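Local coordinates for protein lipase (Rhizopus niveus, PDB 1LGY) that hydrolyses the ester bonds of triacylglycerols and of the partial glycerides derived from them, with strong preference for the 1 and 3 positions, at residues T18-I23 / T75-F80; S31-N36 / I53-S58; D49-T54 / V67-K72. All coordinates share one frame; numbering follows the deposited sequence.

Contact 1 (T18-I23 / T75-F80)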
loop_
_atom_site.group_PDB
_atom_site.type_symbol
_atom_site.label_atom_id
_atom_site.label_comp_id
_atom_site.label_asym_id
_atom_site.label_seq_id
_atom_site.Cartn_x
_atom_site.Cartn_y
_atom_site.Cartn_z
ATOM N N THR A 18 -5.423 -5.343 -10.493
ATOM C CA THR A 18 -6.625 -4.545 -10.478
ATOM C C THR A 18 -7.426 -4.907 -9.251
ATOM O O THR A 18 -8.012 -4.015 -8.644
ATOM C CB THR A 18 -7.506 -4.754 -11.684
ATOM O OG1 THR A 18 -6.707 -4.504 -12.822
ATOM C CG2 THR A 18 -8.680 -3.754 -11.737
ATOM N N LYS A 19 -7.386 -6.186 -8.832
ATOM C CA LYS A 19 -8.133 -6.686 -7.691
ATOM C C LYS A 19 -7.731 -5.928 -6.469
ATOM O O LYS A 19 -8.589 -5.570 -5.674
ATOM C CB LYS A 19 -7.865 -8.182 -7.457
ATOM C CG LYS A 19 -8.427 -8.757 -6.183
ATOM C CD LYS A 19 -8.447 -10.234 -6.420
ATOM C CE LYS A 19 -9.245 -10.945 -5.334
ATOM N NZ LYS A 19 -8.349 -11.497 -4.336
ATOM N N TYR A 20 -6.436 -5.633 -6.361
ATOM C CA TYR A 20 -5.955 -4.937 -5.204
ATOM C C TYR A 20 -6.105 -3.446 -5.237
ATOM O O TYR A 20 -6.196 -2.842 -4.168
ATOM C CB TYR A 20 -4.533 -5.325 -4.996
ATOM C CG TYR A 20 -4.498 -6.792 -4.635
ATOM C CD1 TYR A 20 -5.215 -7.257 -3.542
ATOM C CD2 TYR A 20 -3.792 -7.675 -5.417
ATOM C CE1 TYR A 20 -5.241 -8.606 -3.226
ATOM C CE2 TYR A 20 -3.805 -9.021 -5.107
ATOM C CZ TYR A 20 -4.534 -9.470 -4.017
ATOM O OH TYR A 20 -4.570 -10.822 -3.728
ATOM N N ALA A 21 -6.175 -2.814 -6.406
ATOM C CA ALA A 21 -6.472 -1.417 -6.446
ATOM C C ALA A 21 -7.915 -1.252 -5.994
ATOM O O ALA A 21 -8.220 -0.429 -5.142
ATOM C CB ALA A 21 -6.299 -0.964 -7.842
ATOM N N GLY A 22 -8.818 -2.133 -6.446
ATOM C CA GLY A 22 -10.226 -2.148 -6.037
ATOM C C GLY A 22 -10.459 -2.335 -4.536
ATOM O O GLY A 22 -11.393 -1.739 -3.985
ATOM N N ILE A 23 -9.622 -3.110 -3.843
ATOM C CA ILE A 23 -9.760 -3.287 -2.421
ATOM C C ILE A 23 -9.210 -2.053 -1.761
ATOM O O ILE A 23 -9.889 -1.486 -0.921
ATOM C CB ILE A 23 -8.998 -4.542 -1.973
ATOM C CG1 ILE A 23 -9.661 -5.785 -2.635
ATOM C CG2 ILE A 23 -9.032 -4.640 -0.457
ATOM C CD1 ILE A 23 -9.265 -7.208 -2.174
ATOM N N THR A 75 -8.064 -15.436 3.043
ATOM C CA THR A 75 -7.223 -14.271 3.165
ATOM C C THR A 75 -7.785 -13.369 4.231
ATOM O O THR A 75 -8.985 -13.270 4.435
ATOM C CB THR A 75 -7.167 -13.499 1.849
ATOM O OG1 THR A 75 -6.878 -14.408 0.800
ATOM C CG2 THR A 75 -6.053 -12.482 1.861
ATOM N N ILE A 76 -6.830 -12.778 4.923
ATOM C CA ILE A 76 -7.024 -11.771 5.928
ATOM C C ILE A 76 -6.360 -10.585 5.277
ATOM O O ILE A 76 -5.160 -10.616 5.008
ATOM C CB ILE A 76 -6.264 -12.068 7.200
ATOM C CG1 ILE A 76 -6.676 -13.392 7.734
ATOM C CG2 ILE A 76 -6.572 -10.987 8.233
ATOM C CD1 ILE A 76 -5.533 -13.908 8.578
ATOM N N TYR A 77 -7.166 -9.562 5.016
ATOM C CA TYR A 77 -6.735 -8.346 4.351
ATOM C C TYR A 77 -6.475 -7.256 5.357
ATOM O O TYR A 77 -7.300 -7.115 6.246
ATOM C CB TYR A 77 -7.817 -7.841 3.401
ATOM C CG TYR A 77 -8.018 -8.674 2.139
ATOM C CD1 TYR A 77 -7.165 -8.483 1.051
ATOM C CD2 TYR A 77 -9.046 -9.606 2.053
ATOM C CE1 TYR A 77 -7.326 -9.215 -0.116
ATOM C CE2 TYR A 77 -9.221 -10.338 0.877
ATOM C CZ TYR A 77 -8.356 -10.133 -0.186
ATOM O OH TYR A 77 -8.503 -10.858 -1.338
ATOM N N LEU A 78 -5.399 -6.474 5.261
ATOM C CA LEU A 78 -5.181 -5.364 6.165
ATOM C C LEU A 78 -5.181 -4.196 5.180
ATOM O O LEU A 78 -4.380 -4.224 4.239
ATOM C CB LEU A 78 -3.855 -5.456 6.780
ATOM C CG LEU A 78 -3.494 -4.963 8.177
ATOM C CD1 LEU A 78 -1.973 -4.835 8.159
ATOM C CD2 LEU A 78 -4.173 -3.662 8.583
ATOM N N VAL A 79 -6.071 -3.182 5.305
ATOM C CA VAL A 79 -6.173 -2.154 4.269
ATOM C C VAL A 79 -6.024 -0.818 4.919
ATOM O O VAL A 79 -6.650 -0.577 5.938
ATOM C CB VAL A 79 -7.558 -2.273 3.561
ATOM C CG1 VAL A 79 -7.826 -1.138 2.582
ATOM C CG2 VAL A 79 -7.577 -3.592 2.792
ATOM N N PHE A 80 -5.259 0.087 4.330
ATOM C CA PHE A 80 -5.094 1.435 4.892
ATOM C C PHE A 80 -5.416 2.564 3.931
ATOM O O PHE A 80 -5.468 2.393 2.717
ATOM C CB PHE A 80 -3.677 1.732 5.334
ATOM C CG PHE A 80 -3.098 0.859 6.420
ATOM C CD1 PHE A 80 -2.480 -0.329 6.070
ATOM C CD2 PHE A 80 -3.187 1.254 7.763
ATOM C CE1 PHE A 80 -1.949 -1.136 7.063
ATOM C CE2 PHE A 80 -2.642 0.423 8.736
ATOM C CZ PHE A 80 -2.027 -0.770 8.391
#
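Tyr77 and Val79, alternate residues on one face of strand 75-80, meet Lys19, Tyr20 and Ile23 of helix 18-23. Along the strand, Thr75 comes first and does not touch the helix; its CG2 lies 3.8 Å above the plane of the Tyr77 ring, over the ring centre, and so covers one face of the strand residue with the largest share of the contact, touching all three helix residues. Tyr77 points toward the helix, and with CG anti to the carbonyl carbon (chi1 -72°) its ring extends on to Lys19, Tyr20 and Ile23. Beyond the hydroxyl end of Tyr77, near the ring plane, Lys19 NZ donates a hydrogen bond of 3.1 Å to Tyr77 OH; the same NZ is also bonded to Gln73 OE1, just before the strand. Tyr20 meets Tyr77 edge against edge, CE1 to CE1 at 3.8 Å, the two side chains crossing at about a right angle. Ile23 adds a third helix partner: its CD1 comes in obliquely, 3.5 Å from Tyr77 CE1. Two residues further on, Val79 receives the other branch of the same isoleucine, Ile23 CG2 lying 3.7 Å from Val79 CG2. The axes of the helix and strand segments pass 10.4 Å apart at 60°, so side chains rather than backbones fill the interface. Helix 11-26 thus packs on one face of the central sheet of this alpha/beta-hydrolase lipase, while Leu78 and Phe80 on the other face of the strand rest on helix 146-161; strands 63-70 and 138-144 flank strand 75-81 within the sheet.

Contact 2 (S31-N36 / I53-S58)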
loop_
_atom_site.group_PDB
_atom_site.type_symbol
_atom_site.label_atom_id
_atom_site.label_comp_id
_atom_site.label_asym_id
_atom_site.label_seq_id
_atom_site.Cartn_x
_atom_site.Cartn_y
_atom_site.Cartn_z
ATOM N N SER A 31 -18.792 4.183 4.728
ATOM C CA SER A 31 -19.594 3.055 5.147
ATOM C C SER A 31 -18.760 1.827 5.486
ATOM O O SER A 31 -19.197 0.952 6.235
ATOM C CB SER A 31 -20.601 2.710 4.046
ATOM O OG SER A 31 -20.179 1.669 3.169
ATOM N N VAL A 32 -17.551 1.721 4.931
ATOM C CA VAL A 32 -16.666 0.653 5.326
ATOM C C VAL A 32 -15.963 1.114 6.589
ATOM O O VAL A 32 -16.100 0.509 7.633
ATOM C CB VAL A 32 -15.698 0.378 4.195
ATOM C CG1 VAL A 32 -14.733 -0.753 4.556
ATOM C CG2 VAL A 32 -16.495 -0.040 2.980
ATOM N N VAL A 33 -15.237 2.196 6.562
ATOM C CA VAL A 33 -14.612 2.680 7.779
ATOM C C VAL A 33 -14.923 4.191 7.843
ATOM O O VAL A 33 -14.738 4.936 6.878
ATOM C CB VAL A 33 -13.066 2.317 7.731
ATOM C CG1 VAL A 33 -12.387 2.906 6.521
ATOM C CG2 VAL A 33 -12.364 2.903 8.931
ATOM N N PRO A 34 -15.536 4.686 8.940
ATOM C CA PRO A 34 -15.869 3.919 10.139
ATOM C C PRO A 34 -17.220 3.229 10.158
ATOM O O PRO A 34 -17.676 2.867 11.233
ATOM C CB PRO A 34 -15.688 4.956 11.200
ATOM C CG PRO A 34 -16.347 6.153 10.572
ATOM C CD PRO A 34 -15.893 6.092 9.120
ATOM N N GLY A 35 -17.841 2.983 9.015
ATOM C CA GLY A 35 -19.196 2.485 8.979
ATOM C C GLY A 35 -19.411 1.054 9.372
ATOM O O GLY A 35 -20.507 0.674 9.763
ATOM N N ASN A 36 -18.321 0.294 9.296
ATOM C CA ASN A 36 -18.276 -1.120 9.578
ATOM C C ASN A 36 -19.222 -2.013 8.783
ATOM O O ASN A 36 -19.781 -2.998 9.264
ATOM C CB ASN A 36 -18.476 -1.323 11.058
ATOM C CG ASN A 36 -17.167 -1.698 11.762
ATOM O OD1 ASN A 36 -16.732 -2.861 11.768
ATOM N ND2 ASN A 36 -16.520 -0.721 12.402
ATOM N N ILE A 53 -13.502 -7.556 10.321
ATOM C CA ILE A 53 -13.153 -7.922 11.693
ATOM C C ILE A 53 -13.034 -6.661 12.555
ATOM O O ILE A 53 -13.499 -6.628 13.690
ATOM C CB ILE A 53 -11.808 -8.721 11.702
ATOM C CG1 ILE A 53 -11.794 -9.865 10.693
ATOM C CG2 ILE A 53 -11.617 -9.343 13.079
ATOM C CD1 ILE A 53 -12.986 -10.760 10.928
ATOM N N THR A 54 -12.438 -5.583 12.032
ATOM C CA THR A 54 -12.324 -4.344 12.773
ATOM C C THR A 54 -12.144 -3.161 11.838
ATOM O O THR A 54 -11.805 -3.346 10.678
ATOM C CB THR A 54 -11.124 -4.445 13.734
ATOM O OG1 THR A 54 -11.562 -3.662 14.826
ATOM C CG2 THR A 54 -9.758 -3.917 13.237
ATOM N N THR A 55 -12.353 -1.927 12.277
ATOM C CA THR A 55 -11.893 -0.752 11.541
ATOM C C THR A 55 -11.232 0.085 12.609
ATOM O O THR A 55 -11.606 -0.059 13.771
ATOM C CB THR A 55 -13.029 0.042 10.927
ATOM O OG1 THR A 55 -13.738 0.624 12.012
ATOM C CG2 THR A 55 -13.973 -0.816 10.081
ATOM N N PHE A 56 -10.237 0.925 12.317
ATOM C CA PHE A 56 -9.629 1.818 13.292
ATOM C C PHE A 56 -9.424 3.127 12.536
ATOM O O PHE A 56 -9.128 3.159 11.329
ATOM C CB PHE A 56 -8.264 1.324 13.809
ATOM C CG PHE A 56 -7.341 0.753 12.747
ATOM C CD1 PHE A 56 -6.532 1.584 11.950
ATOM C CD2 PHE A 56 -7.367 -0.619 12.495
ATOM C CE1 PHE A 56 -5.773 1.038 10.910
ATOM C CE2 PHE A 56 -6.602 -1.147 11.443
ATOM C CZ PHE A 56 -5.805 -0.319 10.648
ATOM N N THR A 57 -9.601 4.209 13.304
ATOM C CA THR A 57 -9.485 5.543 12.757
ATOM C C THR A 57 -8.560 6.366 13.639
ATOM O O THR A 57 -8.666 6.316 14.857
ATOM C CB THR A 57 -10.848 6.172 12.739
ATOM O OG1 THR A 57 -11.665 5.388 11.878
ATOM C CG2 THR A 57 -10.778 7.617 12.318
ATOM N N SER A 58 -7.684 7.191 13.084
ATOM C CA SER A 58 -6.851 8.042 13.912
ATOM C C SER A 58 -7.318 9.435 13.621
ATOM O O SER A 58 -6.982 9.937 12.572
ATOM C CB SER A 58 -5.361 7.900 13.554
ATOM O OG SER A 58 -4.535 8.853 14.220
#
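A loop laid over an edge strand of the central sheet brings Val33, Pro34 and Asn36 against Thr55 and Thr57. Val33 carries the apolar part: with CG2 anti to its backbone N, that methyl drops to 3.6 Å from Thr55 CB and reaches on to 3.9 Å from Thr57 OG1. The Val33 and Thr55 side chains lie alongside each other, running opposite ways. Thr55 turns its methyl to the loop backbone, CG2 standing 3.5 Å from Val32 O. That carbonyl also accepts a 2.8 Å bond from Asn36 N, which closes a turn from Val32 to Asn36 that contains the cis peptide before Pro34. In the alpha/beta-hydrolase fold of this lipase, the loop between helices 11-26 and 41-46 packs on the Thr55 and Thr57 face of edge strand 51-58, whereas Phe56, on the other face, packs on Asp122 and Tyr123 of helix 110-133. The amide of Asn36 comes down beside Thr55, its ND2 3.1 Å from Thr55 OG1 and 3.4 Å from Thr55 CG2. Pro34 sits at the margin, its CB 4.1 Å from Thr57 OG1, a hydroxyl hydrogen-bonded to Asn64 OD1 on neighbouring strand 63-70.

Contact 3 (D49-T54 / V67-K72)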
loop_
_atom_site.group_PDB
_atom_site.type_symbol
_atom_site.label_atom_id
_atom_site.label_comp_id
_atom_site.label_asym_id
_atom_site.label_seq_id
_atom_site.Cartn_x
_atom_site.Cartn_y
_atom_site.Cartn_z
ATOM N N ASP A 49 -17.662 -12.310 0.183
ATOM C CA ASP A 49 -17.994 -12.893 1.474
ATOM C C ASP A 49 -17.213 -12.270 2.622
ATOM O O ASP A 49 -17.062 -12.886 3.665
ATOM C CB ASP A 49 -17.740 -14.364 1.377
ATOM C CG ASP A 49 -16.295 -14.764 1.576
ATOM O OD1 ASP A 49 -15.441 -14.331 0.817
ATOM O OD2 ASP A 49 -16.032 -15.499 2.528
ATOM N N GLY A 50 -16.752 -11.032 2.519
ATOM C CA GLY A 50 -15.919 -10.457 3.538
ATOM C C GLY A 50 -16.659 -10.142 4.807
ATOM O O GLY A 50 -17.779 -9.629 4.817
ATOM N N LYS A 51 -16.016 -10.548 5.894
ATOM C CA LYS A 51 -16.466 -10.209 7.227
ATOM C C LYS A 51 -15.523 -9.133 7.750
ATOM O O LYS A 51 -14.349 -9.468 7.945
ATOM C CB LYS A 51 -16.404 -11.427 8.178
ATOM C CG LYS A 51 -17.469 -12.498 8.002
ATOM C CD LYS A 51 -16.958 -13.704 7.164
ATOM C CE LYS A 51 -18.098 -14.727 6.859
ATOM N NZ LYS A 51 -17.752 -15.817 5.947
ATOM N N ILE A 52 -15.953 -7.863 7.947
ATOM C CA ILE A 52 -15.090 -6.847 8.556
ATOM C C ILE A 52 -14.744 -7.234 10.000
ATOM O O ILE A 52 -15.606 -7.255 10.870
ATOM C CB ILE A 52 -15.759 -5.413 8.573
ATOM C CG1 ILE A 52 -15.729 -4.835 7.186
ATOM C CG2 ILE A 52 -14.991 -4.432 9.486
ATOM C CD1 ILE A 52 -16.082 -3.327 7.134
ATOM N N ILE A 53 -13.502 -7.556 10.321
ATOM C CA ILE A 53 -13.153 -7.922 11.693
ATOM C C ILE A 53 -13.034 -6.661 12.555
ATOM O O ILE A 53 -13.499 -6.628 13.690
ATOM C CB ILE A 53 -11.808 -8.721 11.702
ATOM C CG1 ILE A 53 -11.794 -9.865 10.693
ATOM C CG2 ILE A 53 -11.617 -9.343 13.079
ATOM C CD1 ILE A 53 -12.986 -10.760 10.928
ATOM N N THR A 54 -12.438 -5.583 12.032
ATOM C CA THR A 54 -12.324 -4.344 12.773
ATOM C C THR A 54 -12.144 -3.161 11.838
ATOM O O THR A 54 -11.805 -3.346 10.678
ATOM C CB THR A 54 -11.124 -4.445 13.734
ATOM O OG1 THR A 54 -11.562 -3.662 14.826
ATOM C CG2 THR A 54 -9.758 -3.917 13.237
ATOM N N VAL A 67 -9.431 -4.522 9.219
ATOM C CA VAL A 67 -8.984 -5.906 9.029
ATOM C C VAL A 67 -10.215 -6.614 8.460
ATOM O O VAL A 67 -11.351 -6.418 8.909
ATOM C CB VAL A 67 -8.553 -6.523 10.379
ATOM C CG1 VAL A 67 -8.210 -7.976 10.164
ATOM C CG2 VAL A 67 -7.293 -5.833 10.923
ATOM N N LEU A 68 -10.021 -7.423 7.436
ATOM C CA LEU A 68 -11.164 -8.065 6.815
ATOM C C LEU A 68 -10.831 -9.535 6.644
ATOM O O LEU A 68 -9.694 -9.794 6.280
ATOM C CB LEU A 68 -11.375 -7.365 5.489
ATOM C CG LEU A 68 -12.445 -7.893 4.549
ATOM C CD1 LEU A 68 -13.778 -7.256 4.839
ATOM C CD2 LEU A 68 -12.076 -7.532 3.120
ATOM N N ARG A 69 -11.672 -10.528 6.941
ATOM C CA ARG A 69 -11.369 -11.930 6.628
ATOM C C ARG A 69 -12.339 -12.440 5.564
ATOM O O ARG A 69 -13.478 -11.998 5.406
ATOM C CB ARG A 69 -11.489 -12.767 7.877
ATOM C CG ARG A 69 -10.995 -14.184 7.734
ATOM C CD ARG A 69 -11.423 -14.926 8.944
ATOM N NE ARG A 69 -12.854 -15.141 8.913
ATOM C CZ ARG A 69 -13.584 -14.973 10.002
ATOM N NH1 ARG A 69 -13.066 -14.625 11.165
ATOM N NH2 ARG A 69 -14.892 -15.056 9.918
ATOM N N SER A 70 -11.883 -13.352 4.720
ATOM C CA SER A 70 -12.666 -13.908 3.613
ATOM C C SER A 70 -12.361 -15.380 3.712
ATOM O O SER A 70 -11.242 -15.804 3.386
ATOM C CB SER A 70 -12.191 -13.472 2.250
ATOM O OG SER A 70 -12.742 -14.274 1.214
ATOM N N ASP A 71 -13.347 -16.139 4.212
ATOM C CA ASP A 71 -13.154 -17.564 4.337
ATOM C C ASP A 71 -13.081 -18.285 3.007
ATOM O O ASP A 71 -12.379 -19.282 2.845
ATOM C CB ASP A 71 -14.265 -18.088 5.178
ATOM C CG ASP A 71 -14.118 -17.612 6.602
ATOM O OD1 ASP A 71 -13.002 -17.587 7.095
ATOM O OD2 ASP A 71 -15.113 -17.267 7.228
ATOM N N LYS A 72 -13.750 -17.676 2.031
ATOM C CA LYS A 72 -13.740 -18.207 0.695
ATOM C C LYS A 72 -12.345 -18.167 0.084
ATOM O O LYS A 72 -11.827 -19.178 -0.367
ATOM C CB LYS A 72 -14.704 -17.390 -0.103
ATOM C CG LYS A 72 -15.026 -18.129 -1.380
ATOM C CD LYS A 72 -16.305 -17.592 -2.015
ATOM C CE LYS A 72 -17.618 -18.179 -1.453
ATOM N NZ LYS A 72 -17.935 -17.763 -0.094
HETATM O O HOH W 1 -17.413 -18.121 2.587
#
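Asp49, just before strand 51-58, meets Ser70, at the end of strand 63-70. Ser70 OG donates to Asp49 OD1 at 2.7 Å, using the syn lone pair of that oxygen; Gln73 NE2 is a second partner of the hydroxyl. The other carboxylate oxygen, Asp49 OD2, accepts the backbone N of Lys72 at 3.2 Å, met on the syn side but 34° out of the carboxylate plane. A water donates to Asp49 OD2 and accepts from Lys72 NZ, bridging a pair whose direct salt bridge is long. Asp49 CG sits between its backbone N and carbonyl carbon (chi1 82°), bringing the carboxylate to Ser70 OG and Lys72 N. Lys51 NZ reaches Asp71 OD2 at 3.3 Å, on the anti side and 26° out of the carboxylate plane, to form a salt bridge; Asp71 OD1 forms another with Arg69 NE, its hydrogen bond weak, and is also hydrogen-bonded to Tyr137 OH. Asp49, Lys51, Arg69, Asp71 and Lys72 form a salt-bridge network, in which the opposite charges probably stabilise one another. The Arg69 guanidinium is further held by Gln130 OE1 through NH1, and one of its faces is covered by Ile53 CD1.

Between the backbones, Lys51 and Arg69 form an antiparallel hydrogen-bonded pair: Lys51 N to Arg69 O and Arg69 N to Lys51 O both measure 3.0 Å. Past the non-hydrogen-bonded pair Ile52 and Leu68, whose side chains touch at CG1 and CD1, the register shifts by one. Val67 O accepts from Ile53 N at 2.8 Å and, weakly, from Thr54 N, while Val67 N donates to Thr54 O. Ile53 and Thr54 thus both face the single Val67, a classic beta bulge in the antiparallel hairpin of strands 51-58 and 63-70 that forms one edge of the central sheet.

Overall arrangement
All three contacts involve the same sheet, in which strands 75-81, 63-70 and 51-58 lie side by side. Contacts 1 and 3, centres about 11 Å apart, are joined through backbone: Tyr77 N lies 2.8 Å from Leu68 O, and Thr75 O 2.9 Å from Ser70 N, both probable hydrogen bonds. Contacts 2 and 3 share Ile53 and Thr54, and Asn36 OD1 of the loop lies 3.3 Å from Ile52 CG2. Contact 2 reaches contact 1 by packing, with Phe56 CZ 3.8 Å from Phe80 CE2. Contact 1 lies nearest the catalytic site, the Val79 side chain being about 11 Å from that of Ser145; contacts 2 and 3 lie away from it.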